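Local atomic coordinates of 2-hydroxyisobutyryl-CoA synthetase (Aquincola tertiaricarbonis, PDB entry 6HDY), a protein that belongs to the ANL superfamily of AMP-binding enzymes, built from a large N-terminal region and a smaller C-terminal domain. Residues E14-D22 and T328-P336; L85-V94 and Y305-R316. All coordinates share one frame; numbering follows the deposited sequence.

Contact 1: E14-D22 and T328-P336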
loop_
_atom_site.group_PDB
_atom_site.type_symbol
_atom_site.label_atom_id
_atom_site.label_comp_id
_atom_site.label_asym_id
_atom_site.label_seq_id
_atom_site.Cartn_x
_atom_site.Cartn_y
_atom_site.Cartn_z
ATOM N N GLU A 14 23.981 -2.941 -20.754
ATOM C CA GLU A 14 24.158 -2.152 -19.534
ATOM C C GLU A 14 24.784 -2.949 -18.384
ATOM O O GLU A 14 24.369 -2.808 -17.225
ATOM C CB GLU A 14 22.824 -1.491 -19.141
ATOM C CG GLU A 14 22.278 -0.721 -20.328
ATOM C CD GLU A 14 21.073 0.137 -20.060
ATOM O OE1 GLU A 14 21.241 1.196 -19.415
ATOM O OE2 GLU A 14 19.987 -0.198 -20.584
ATOM N N TRP A 15 25.808 -3.769 -18.723
ATOM C CA TRP A 15 26.528 -4.608 -17.774
ATOM C C TRP A 15 27.565 -3.784 -17.037
ATOM O O TRP A 15 28.639 -3.526 -17.561
ATOM C CB TRP A 15 27.152 -5.820 -18.482
ATOM C CG TRP A 15 27.700 -6.877 -17.565
ATOM C CD1 TRP A 15 28.997 -7.296 -17.484
ATOM C CD2 TRP A 15 26.959 -7.683 -16.637
ATOM N NE1 TRP A 15 29.114 -8.299 -16.547
ATOM C CE2 TRP A 15 27.877 -8.562 -16.018
ATOM C CE3 TRP A 15 25.603 -7.748 -16.265
ATOM C CZ2 TRP A 15 27.483 -9.497 -15.054
ATOM C CZ3 TRP A 15 25.220 -8.655 -15.292
ATOM C CH2 TRP A 15 26.150 -9.524 -14.702
ATOM N N ASN A 16 27.223 -3.336 -15.826
ATOM C CA ASN A 16 28.105 -2.509 -15.010
ATOM C C ASN A 16 27.764 -2.648 -13.534
ATOM O O ASN A 16 26.590 -2.823 -13.180
ATOM C CB ASN A 16 27.959 -1.025 -15.436
ATOM C CG ASN A 16 29.073 -0.092 -15.019
ATOM O OD1 ASN A 16 30.263 -0.441 -15.018
ATOM N ND2 ASN A 16 28.713 1.160 -14.745
ATOM N N PHE A 17 28.798 -2.549 -12.670
ATOM C CA PHE A 17 28.616 -2.517 -11.223
ATOM C C PHE A 17 29.329 -1.296 -10.645
ATOM O O PHE A 17 30.548 -1.189 -10.806
ATOM C CB PHE A 17 29.045 -3.789 -10.483
ATOM C CG PHE A 17 28.612 -3.787 -9.022
ATOM C CD1 PHE A 17 29.429 -3.236 -8.034
ATOM C CD2 PHE A 17 27.381 -4.315 -8.642
ATOM C CE1 PHE A 17 29.031 -3.231 -6.695
ATOM C CE2 PHE A 17 26.994 -4.329 -7.300
ATOM C CZ PHE A 17 27.816 -3.771 -6.336
ATOM N N PRO A 18 28.606 -0.401 -9.913
ATOM C CA PRO A 18 27.148 -0.397 -9.647
ATOM C C PRO A 18 26.355 -0.183 -10.938
ATOM O O PRO A 18 26.799 0.551 -11.810
ATOM C CB PRO A 18 26.966 0.805 -8.691
ATOM C CG PRO A 18 28.332 1.083 -8.137
ATOM C CD PRO A 18 29.254 0.766 -9.293
ATOM N N VAL A 19 25.204 -0.843 -11.072
ATOM C CA VAL A 19 24.358 -0.742 -12.266
ATOM C C VAL A 19 23.679 0.666 -12.358
ATOM O O VAL A 19 23.506 1.336 -11.345
ATOM C CB VAL A 19 23.374 -1.943 -12.330
ATOM C CG1 VAL A 19 22.139 -1.702 -11.459
ATOM C CG2 VAL A 19 22.995 -2.289 -13.766
ATOM N N GLU A 20 23.345 1.103 -13.579
ATOM C CA GLU A 20 22.786 2.420 -13.866
ATOM C C GLU A 20 21.991 2.398 -15.170
ATOM O O GLU A 20 22.435 2.933 -16.194
ATOM C CB GLU A 20 23.936 3.449 -13.969
ATOM C CG GLU A 20 23.856 4.512 -12.886
ATOM C CD GLU A 20 23.912 5.950 -13.367
ATOM O OE1 GLU A 20 23.023 6.739 -12.974
ATOM O OE2 GLU A 20 24.836 6.286 -14.144
ATOM N N TYR A 21 20.803 1.814 -15.113
ATOM C CA TYR A 21 19.925 1.624 -16.264
ATOM C C TYR A 21 19.332 2.877 -16.905
ATOM O O TYR A 21 18.846 3.760 -16.205
ATOM C CB TYR A 21 18.779 0.683 -15.896
ATOM C CG TYR A 21 19.179 -0.767 -15.704
ATOM C CD1 TYR A 21 19.593 -1.548 -16.783
ATOM C CD2 TYR A 21 19.036 -1.390 -14.463
ATOM C CE1 TYR A 21 19.953 -2.884 -16.612
ATOM C CE2 TYR A 21 19.349 -2.734 -14.289
ATOM C CZ TYR A 21 19.802 -3.482 -15.368
ATOM O OH TYR A 21 20.069 -4.816 -15.195
ATOM N N ASP A 22 19.301 2.901 -18.254
ATOM C CA ASP A 22 18.641 3.937 -19.046
ATOM C C ASP A 22 17.135 3.761 -18.774
ATOM O O ASP A 22 16.534 2.751 -19.150
ATOM C CB ASP A 22 18.968 3.777 -20.560
ATOM C CG ASP A 22 18.210 4.690 -21.532
ATOM O OD1 ASP A 22 17.369 5.505 -21.067
ATOM O OD2 ASP A 22 18.441 4.578 -22.758
ATOM N N THR A 328 22.710 -14.880 -4.658
ATOM C CA THR A 328 23.652 -13.762 -4.612
ATOM C C THR A 328 23.212 -12.636 -5.552
ATOM O O THR A 328 22.997 -12.876 -6.742
ATOM C CB THR A 328 25.109 -14.216 -4.879
ATOM O OG1 THR A 328 25.492 -15.222 -3.930
ATOM C CG2 THR A 328 26.098 -13.050 -4.823
ATOM N N HIS A 329 23.103 -11.403 -5.000
ATOM C CA HIS A 329 22.820 -10.174 -5.742
ATOM C C HIS A 329 23.989 -9.817 -6.643
ATOM O O HIS A 329 25.138 -9.752 -6.176
ATOM C CB HIS A 329 22.585 -8.960 -4.783
ATOM C CG HIS A 329 21.222 -8.934 -4.157
ATOM N ND1 HIS A 329 21.055 -8.940 -2.780
ATOM C CD2 HIS A 329 20.004 -8.869 -4.744
ATOM C CE1 HIS A 329 19.749 -8.895 -2.578
ATOM N NE2 HIS A 329 19.076 -8.862 -3.731
ATOM N N LEU A 330 23.702 -9.510 -7.922
ATOM C CA LEU A 330 24.779 -9.039 -8.820
ATOM C C LEU A 330 24.658 -7.529 -9.145
ATOM O O LEU A 330 25.577 -6.939 -9.713
ATOM C CB LEU A 330 24.827 -9.878 -10.118
ATOM C CG LEU A 330 24.983 -11.395 -9.979
ATOM C CD1 LEU A 330 25.004 -12.047 -11.332
ATOM C CD2 LEU A 330 26.232 -11.748 -9.206
ATOM N N GLU A 331 23.533 -6.901 -8.762
ATOM C CA GLU A 331 23.218 -5.511 -9.081
ATOM C C GLU A 331 22.639 -4.732 -7.899
ATOM O O GLU A 331 21.683 -3.964 -8.076
ATOM C CB GLU A 331 22.260 -5.461 -10.294
ATOM C CG GLU A 331 22.865 -5.948 -11.608
ATOM C CD GLU A 331 22.024 -5.766 -12.855
ATOM O OE1 GLU A 331 20.793 -5.580 -12.739
ATOM O OE2 GLU A 331 22.604 -5.803 -13.960
ATOM N N ARG A 332 23.218 -4.910 -6.688
ATOM C CA ARG A 332 22.768 -4.194 -5.483
ATOM C C ARG A 332 23.907 -3.682 -4.629
ATOM O O ARG A 332 24.854 -4.415 -4.345
ATOM C CB ARG A 332 21.784 -5.045 -4.644
ATOM C CG ARG A 332 20.370 -5.057 -5.219
ATOM C CD ARG A 332 19.316 -5.492 -4.233
ATOM N NE ARG A 332 19.216 -4.634 -3.038
ATOM C CZ ARG A 332 18.356 -4.845 -2.048
ATOM N NH1 ARG A 332 17.512 -5.871 -2.099
ATOM N NH2 ARG A 332 18.331 -4.031 -0.998
ATOM N N THR A 333 23.815 -2.412 -4.217
ATOM C CA THR A 333 24.813 -1.769 -3.361
ATOM C C THR A 333 24.339 -1.673 -1.904
ATOM O O THR A 333 25.167 -1.542 -1.011
ATOM C CB THR A 333 25.188 -0.390 -3.923
ATOM O OG1 THR A 333 23.992 0.377 -4.103
ATOM C CG2 THR A 333 25.981 -0.475 -5.234
ATOM N N SER A 334 23.012 -1.725 -1.658
ATOM C CA SER A 334 22.427 -1.607 -0.303
ATOM C C SER A 334 21.960 -2.985 0.167
ATOM O O SER A 334 21.260 -3.675 -0.586
ATOM C CB SER A 334 21.266 -0.608 -0.283
ATOM O OG SER A 334 20.072 -1.179 -0.807
ATOM N N GLN A 335 22.365 -3.395 1.400
ATOM C CA GLN A 335 22.067 -4.728 1.957
ATOM C C GLN A 335 22.308 -5.851 0.932
ATOM O O GLN A 335 21.417 -6.670 0.714
ATOM C CB GLN A 335 20.656 -4.785 2.577
ATOM C CG GLN A 335 20.530 -3.856 3.811
ATOM C CD GLN A 335 19.172 -3.988 4.481
ATOM O OE1 GLN A 335 18.127 -3.962 3.830
ATOM N NE2 GLN A 335 19.156 -4.111 5.804
ATOM N N PRO A 336 23.488 -5.897 0.225
ATOM C CA PRO A 336 23.670 -6.968 -0.774
ATOM C C PRO A 336 23.754 -8.332 -0.101
ATOM O O PRO A 336 24.400 -8.481 0.934
ATOM C CB PRO A 336 24.962 -6.578 -1.504
ATOM C CG PRO A 336 25.725 -5.768 -0.525
ATOM C CD PRO A 336 24.699 -5.046 0.326
HETATM O O HOH W 1 25.041 -4.968 -14.398
#

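Contact 2: L85-V94 and Y305-R316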
loop_
_atom_site.group_PDB
_atom_site.type_symbol
_atom_site.label_atom_id
_atom_site.label_comp_id
_atom_site.label_asym_id
_atom_site.label_seq_id
_atom_site.Cartn_x
_atom_site.Cartn_y
_atom_site.Cartn_z
ATOM N N LEU A 85 33.549 -20.449 -10.147
ATOM C CA LEU A 85 32.242 -20.673 -9.533
ATOM C C LEU A 85 32.325 -21.795 -8.487
ATOM O O LEU A 85 31.536 -21.823 -7.535
ATOM C CB LEU A 85 31.177 -20.989 -10.605
ATOM C CG LEU A 85 30.853 -19.856 -11.609
ATOM C CD1 LEU A 85 29.936 -20.356 -12.720
ATOM C CD2 LEU A 85 30.243 -18.634 -10.915
ATOM N N GLU A 86 33.307 -22.697 -8.657
ATOM C CA GLU A 86 33.583 -23.791 -7.732
ATOM C C GLU A 86 34.221 -23.248 -6.436
ATOM O O GLU A 86 33.968 -23.789 -5.364
ATOM C CB GLU A 86 34.417 -24.932 -8.375
ATOM C CG GLU A 86 34.817 -24.770 -9.842
ATOM C CD GLU A 86 33.745 -24.713 -10.920
ATOM O OE1 GLU A 86 32.790 -25.522 -10.879
ATOM O OE2 GLU A 86 33.891 -23.873 -11.839
ATOM N N ASP A 87 35.016 -22.165 -6.535
ATOM C CA ASP A 87 35.629 -21.500 -5.373
ATOM C C ASP A 87 34.538 -20.827 -4.546
ATOM O O ASP A 87 34.570 -20.882 -3.320
ATOM C CB ASP A 87 36.638 -20.428 -5.815
ATOM C CG ASP A 87 38.016 -20.906 -6.224
ATOM O OD1 ASP A 87 38.447 -21.977 -5.744
ATOM O OD2 ASP A 87 38.687 -20.179 -6.960
ATOM N N PHE A 88 33.571 -20.199 -5.231
ATOM C CA PHE A 88 32.422 -19.520 -4.652
ATOM C C PHE A 88 31.591 -20.454 -3.760
ATOM O O PHE A 88 31.336 -20.111 -2.610
ATOM C CB PHE A 88 31.558 -18.931 -5.782
ATOM C CG PHE A 88 30.566 -17.874 -5.365
ATOM C CD1 PHE A 88 30.998 -16.633 -4.904
ATOM C CD2 PHE A 88 29.196 -18.097 -5.483
ATOM C CE1 PHE A 88 30.076 -15.658 -4.504
ATOM C CE2 PHE A 88 28.275 -17.103 -5.134
ATOM C CZ PHE A 88 28.722 -15.899 -4.626
ATOM N N GLU A 89 31.200 -21.642 -4.272
ATOM C CA GLU A 89 30.358 -22.579 -3.514
ATOM C C GLU A 89 31.049 -23.227 -2.326
ATOM O O GLU A 89 30.404 -23.489 -1.306
ATOM C CB GLU A 89 29.741 -23.653 -4.423
ATOM C CG GLU A 89 30.747 -24.570 -5.097
ATOM C CD GLU A 89 30.216 -25.425 -6.228
ATOM O OE1 GLU A 89 28.983 -25.635 -6.306
ATOM O OE2 GLU A 89 31.046 -25.914 -7.025
ATOM N N ALA A 90 32.350 -23.489 -2.464
ATOM C CA ALA A 90 33.153 -24.178 -1.463
ATOM C C ALA A 90 33.762 -23.275 -0.397
ATOM O O ALA A 90 33.791 -23.666 0.773
ATOM C CB ALA A 90 34.243 -24.996 -2.150
ATOM N N ARG A 91 34.257 -22.082 -0.791
ATOM C CA ARG A 91 34.952 -21.170 0.121
ATOM C C ARG A 91 34.065 -20.149 0.813
ATOM O O ARG A 91 34.327 -19.811 1.973
ATOM C CB ARG A 91 36.117 -20.447 -0.587
ATOM C CG ARG A 91 37.127 -21.357 -1.256
ATOM C CD ARG A 91 38.128 -20.549 -2.062
ATOM N NE ARG A 91 39.143 -21.404 -2.677
ATOM C CZ ARG A 91 40.267 -21.792 -2.083
ATOM N NH1 ARG A 91 41.127 -22.573 -2.722
ATOM N NH2 ARG A 91 40.543 -21.397 -0.842
ATOM N N VAL A 92 33.053 -19.628 0.097
ATOM C CA VAL A 92 32.163 -18.593 0.622
ATOM C C VAL A 92 31.086 -19.201 1.538
ATOM O O VAL A 92 30.250 -19.984 1.073
ATOM C CB VAL A 92 31.576 -17.676 -0.488
ATOM C CG1 VAL A 92 30.766 -16.520 0.100
ATOM C CG2 VAL A 92 32.665 -17.151 -1.412
ATOM N N PRO A 93 31.088 -18.841 2.850
ATOM C CA PRO A 93 30.043 -19.365 3.751
ATOM C C PRO A 93 28.670 -18.782 3.418
ATOM O O PRO A 93 28.575 -17.604 3.042
ATOM C CB PRO A 93 30.518 -18.908 5.134
ATOM C CG PRO A 93 31.284 -17.656 4.867
ATOM C CD PRO A 93 31.981 -17.891 3.557
ATOM N N VAL A 94 27.616 -19.600 3.537
ATOM C CA VAL A 94 26.260 -19.117 3.293
ATOM C C VAL A 94 25.796 -18.183 4.419
ATOM O O VAL A 94 26.169 -18.358 5.583
ATOM C CB VAL A 94 25.207 -20.232 3.043
ATOM C CG1 VAL A 94 25.494 -20.984 1.760
ATOM C CG2 VAL A 94 25.081 -21.186 4.238
ATOM N N TYR A 305 22.529 -14.482 -8.991
ATOM C CA TYR A 305 23.124 -15.792 -9.216
ATOM C C TYR A 305 22.502 -16.843 -8.288
ATOM O O TYR A 305 22.729 -16.825 -7.074
ATOM C CB TYR A 305 24.664 -15.700 -9.079
ATOM C CG TYR A 305 25.392 -17.010 -9.282
ATOM C CD1 TYR A 305 25.186 -17.781 -10.431
ATOM C CD2 TYR A 305 26.295 -17.480 -8.333
ATOM C CE1 TYR A 305 25.850 -18.991 -10.617
ATOM C CE2 TYR A 305 26.976 -18.683 -8.517
ATOM C CZ TYR A 305 26.758 -19.430 -9.663
ATOM O OH TYR A 305 27.436 -20.608 -9.835
ATOM N N THR A 306 21.671 -17.726 -8.859
ATOM C CA THR A 306 21.009 -18.803 -8.116
ATOM C C THR A 306 21.875 -20.085 -8.178
ATOM O O THR A 306 22.330 -20.492 -9.261
ATOM C CB THR A 306 19.574 -19.065 -8.650
ATOM O OG1 THR A 306 18.771 -17.889 -8.542
ATOM C CG2 THR A 306 18.863 -20.225 -7.921
ATOM N N GLU A 307 22.053 -20.726 -7.011
ATOM C CA GLU A 307 22.756 -21.993 -6.856
ATOM C C GLU A 307 21.815 -22.971 -6.158
ATOM O O GLU A 307 21.307 -22.661 -5.084
ATOM C CB GLU A 307 23.990 -21.824 -5.981
ATOM C CG GLU A 307 25.027 -20.840 -6.477
ATOM C CD GLU A 307 26.080 -20.581 -5.423
ATOM O OE1 GLU A 307 25.827 -19.742 -4.532
ATOM O OE2 GLU A 307 27.107 -21.292 -5.419
ATOM N N VAL A 308 21.586 -24.148 -6.736
ATOM C CA VAL A 308 20.737 -25.132 -6.062
ATOM C C VAL A 308 21.705 -26.116 -5.411
ATOM O O VAL A 308 22.466 -26.820 -6.084
ATOM C CB VAL A 308 19.630 -25.717 -6.967
ATOM C CG1 VAL A 308 18.899 -26.878 -6.300
ATOM C CG2 VAL A 308 18.652 -24.618 -7.363
ATOM N N CYS A 309 21.752 -26.057 -4.078
ATOM C CA CYS A 309 22.770 -26.724 -3.295
ATOM C C CYS A 309 22.288 -27.864 -2.412
ATOM O O CYS A 309 21.134 -27.916 -1.984
ATOM C CB CYS A 309 23.533 -25.681 -2.470
ATOM S SG CYS A 309 24.270 -24.342 -3.461
ATOM N N ASP A 310 23.233 -28.745 -2.088
ATOM C CA ASP A 310 23.010 -29.821 -1.153
ATOM C C ASP A 310 23.116 -29.148 0.243
ATOM O O ASP A 310 24.175 -28.591 0.554
ATOM C CB ASP A 310 24.091 -30.894 -1.350
ATOM C CG ASP A 310 23.917 -32.177 -0.567
ATOM O OD1 ASP A 310 23.219 -32.151 0.470
ATOM O OD2 ASP A 310 24.526 -33.197 -0.962
ATOM N N PRO A 311 22.027 -29.154 1.065
ATOM C CA PRO A 311 22.078 -28.496 2.394
ATOM C C PRO A 311 23.122 -29.035 3.378
ATOM O O PRO A 311 23.357 -28.414 4.425
ATOM C CB PRO A 311 20.656 -28.689 2.939
ATOM C CG PRO A 311 19.805 -28.943 1.725
ATOM C CD PRO A 311 20.689 -29.733 0.817
ATOM N N ALA A 312 23.746 -30.180 3.044
ATOM C CA ALA A 312 24.774 -30.821 3.846
ATOM C C ALA A 312 26.143 -30.170 3.653
ATOM O O ALA A 312 26.948 -30.190 4.582
ATOM C CB ALA A 312 24.851 -32.296 3.498
ATOM N N ASN A 313 26.426 -29.606 2.460
ATOM C CA ASN A 313 27.745 -29.013 2.189
ATOM C C ASN A 313 27.728 -27.645 1.453
ATOM O O ASN A 313 28.795 -27.079 1.201
ATOM C CB ASN A 313 28.611 -30.022 1.424
ATOM C CG ASN A 313 28.050 -30.474 0.090
ATOM O OD1 ASN A 313 27.244 -29.798 -0.558
ATOM N ND2 ASN A 313 28.496 -31.627 -0.368
ATOM N N MET A 314 26.534 -27.156 1.066
ATOM C CA MET A 314 26.305 -25.890 0.337
ATOM C C MET A 314 27.003 -25.832 -1.038
ATOM O O MET A 314 27.343 -24.752 -1.528
ATOM C CB MET A 314 26.637 -24.642 1.200
ATOM C CG MET A 314 25.759 -24.514 2.439
ATOM S SD MET A 314 23.975 -24.547 2.104
ATOM C CE MET A 314 23.407 -25.030 3.688
ATOM N N ARG A 315 27.162 -26.996 -1.678
ATOM C CA ARG A 315 27.736 -27.091 -3.018
ATOM C C ARG A 315 26.620 -27.428 -3.987
ATOM O O ARG A 315 25.637 -28.049 -3.577
ATOM C CB ARG A 315 28.922 -28.065 -3.073
ATOM C CG ARG A 315 30.210 -27.411 -2.557
ATOM C CD ARG A 315 31.455 -28.238 -2.786
ATOM N NE ARG A 315 31.907 -28.874 -1.546
ATOM C CZ ARG A 315 31.824 -30.178 -1.295
ATOM N NH1 ARG A 315 32.251 -30.666 -0.137
ATOM N NH2 ARG A 315 31.323 -31.007 -2.207
ATOM N N ARG A 316 26.716 -26.933 -5.242
ATOM C CA ARG A 316 25.686 -27.146 -6.259
ATOM C C ARG A 316 25.431 -28.631 -6.498
ATOM O O ARG A 316 26.378 -29.417 -6.504
ATOM C CB ARG A 316 26.056 -26.456 -7.589
ATOM C CG ARG A 316 25.972 -24.922 -7.574
ATOM C CD ARG A 316 26.685 -24.308 -8.776
ATOM N NE ARG A 316 28.121 -24.619 -8.792
ATOM C CZ ARG A 316 28.930 -24.447 -9.838
ATOM N NH1 ARG A 316 28.460 -23.957 -10.978
ATOM N NH2 ARG A 316 30.212 -24.775 -9.753
HETATM O O HOH W 2 28.690 -21.413 -7.588
#

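Contact 1: E14-D22 and T328-P336
Leu330, the first residue past the end of strand 322-329, meets the N-terminal segment with both its side chain and its backbone. Its CD1 methyl lies at the rim of the Trp15 indole, near the ring plane, with CH2 4.4 Å away, while its carbonyl oxygen approaches the edge of the Phe17 ring, 3.4 Å from CD2.

Glu331 follows and carries the polar part of the contact. With CG anti to its carbonyl carbon (chi1 -66°) and the chain extended beyond, the side chain runs past Val19, with OE2 coming near the Trp15 ring, and presents its carboxylate to Tyr21. Tyr21 OH donates to Glu331 OE1 on the syn side at 2.7 Å, the phenol ring standing steeply at 66° to the carboxylate plane. The other oxygen, OE2, accepts from a water 2.6 Å away, which in turn accepts from Asn16 N; Arg38, on helix 36-40, adds a salt bridge to this same oxygen. Several partners thus restrain the rotation of a buried carboxylate, and the arginine would be expected to favour its charged form. Val19 CG2 packs against both, over one face of the Tyr21 ring near its rim and 3.5 Å from Glu331 OE2.

In the fold, the extended N-terminal segment, which forms no regular strand, packs against the loop leaving an antiparallel sheet of the AMP-binding enzyme, with helix 43-64 also touching Phe17 and Leu330.

Arg332 directs its side chain elsewhere, to Asp143 and Ser282, and contributes its carbonyl oxygen, which lies in the plane of the Phe17 ring, 3.6 Å from CZ. At Thr333 the CG2 methyl meets Phe17 CZ and packs 3.8 Å from CB of Pro18, a proline preceded by a cis peptide bond.

Contact 2: L85-V94 and Y305-R316
Glu89 and Arg316 are clasped side-on, NE of the arginine bonding OE1 of the glutamate and NH2 bonding OE2 at 3.1 Å. Both bonds are nearly straight and lie in the guanidinium plane, yet they meet the carboxylate from above its own plane. Glu89 OE1 also takes the backbone N of Arg316 at 2.8 Å, from the opposite face to NE, so one oxygen accepts from both the backbone and the side chain of the same residue. The glutamate reaches there with CG between its backbone N and carbonyl carbon (chi1 63°). Glu86, one turn earlier, extends the salt-bridge network through a weak bond from Arg316 NH2 to its OE1.

This joins helix 85-91 to the hairpin of strands 304-310 and 315-316, at the edge of the antiparallel sheet; Asx turns at Asp310 and Asn313 shape the connecting loop.

Within that loop, Met314 lays its CG against Val94 CG1, 3.6 Å away, the side chains crossing nearly at right angles. Nearer the start of the helix, a water links Leu85 O, Tyr305 OH and Glu307 OE2, the last also salt-bridged to Arg339. Phe88 CE2 packs 3.8 Å from Tyr305 CD2.

Contacts 1 and 2 both reach one antiparallel sheet, in which strands 304-310 and 322-329 are neighbours, and their centres are 21 Å apart. They meet directly: Thr328 O is 2.8 Å from Tyr305 N, a probable hydrogen bond between the two strands, and Thr328 OG1 packs 3.4 Å from Phe88 CZ. Leu54 of helix 43-64 touches side chains of both contacts. Both segments of contact 2 fall in the sequence between those of contact 1. The bound ligands lie some way off: the side chain of Arg332 in contact 1 is about 9 Å from (3S)-3-hydroxybutanoic acid and about 10 Å from the bound ligand 8LQ, whereas that of Met314 in contact 2 is about 14 Å from 8LQ.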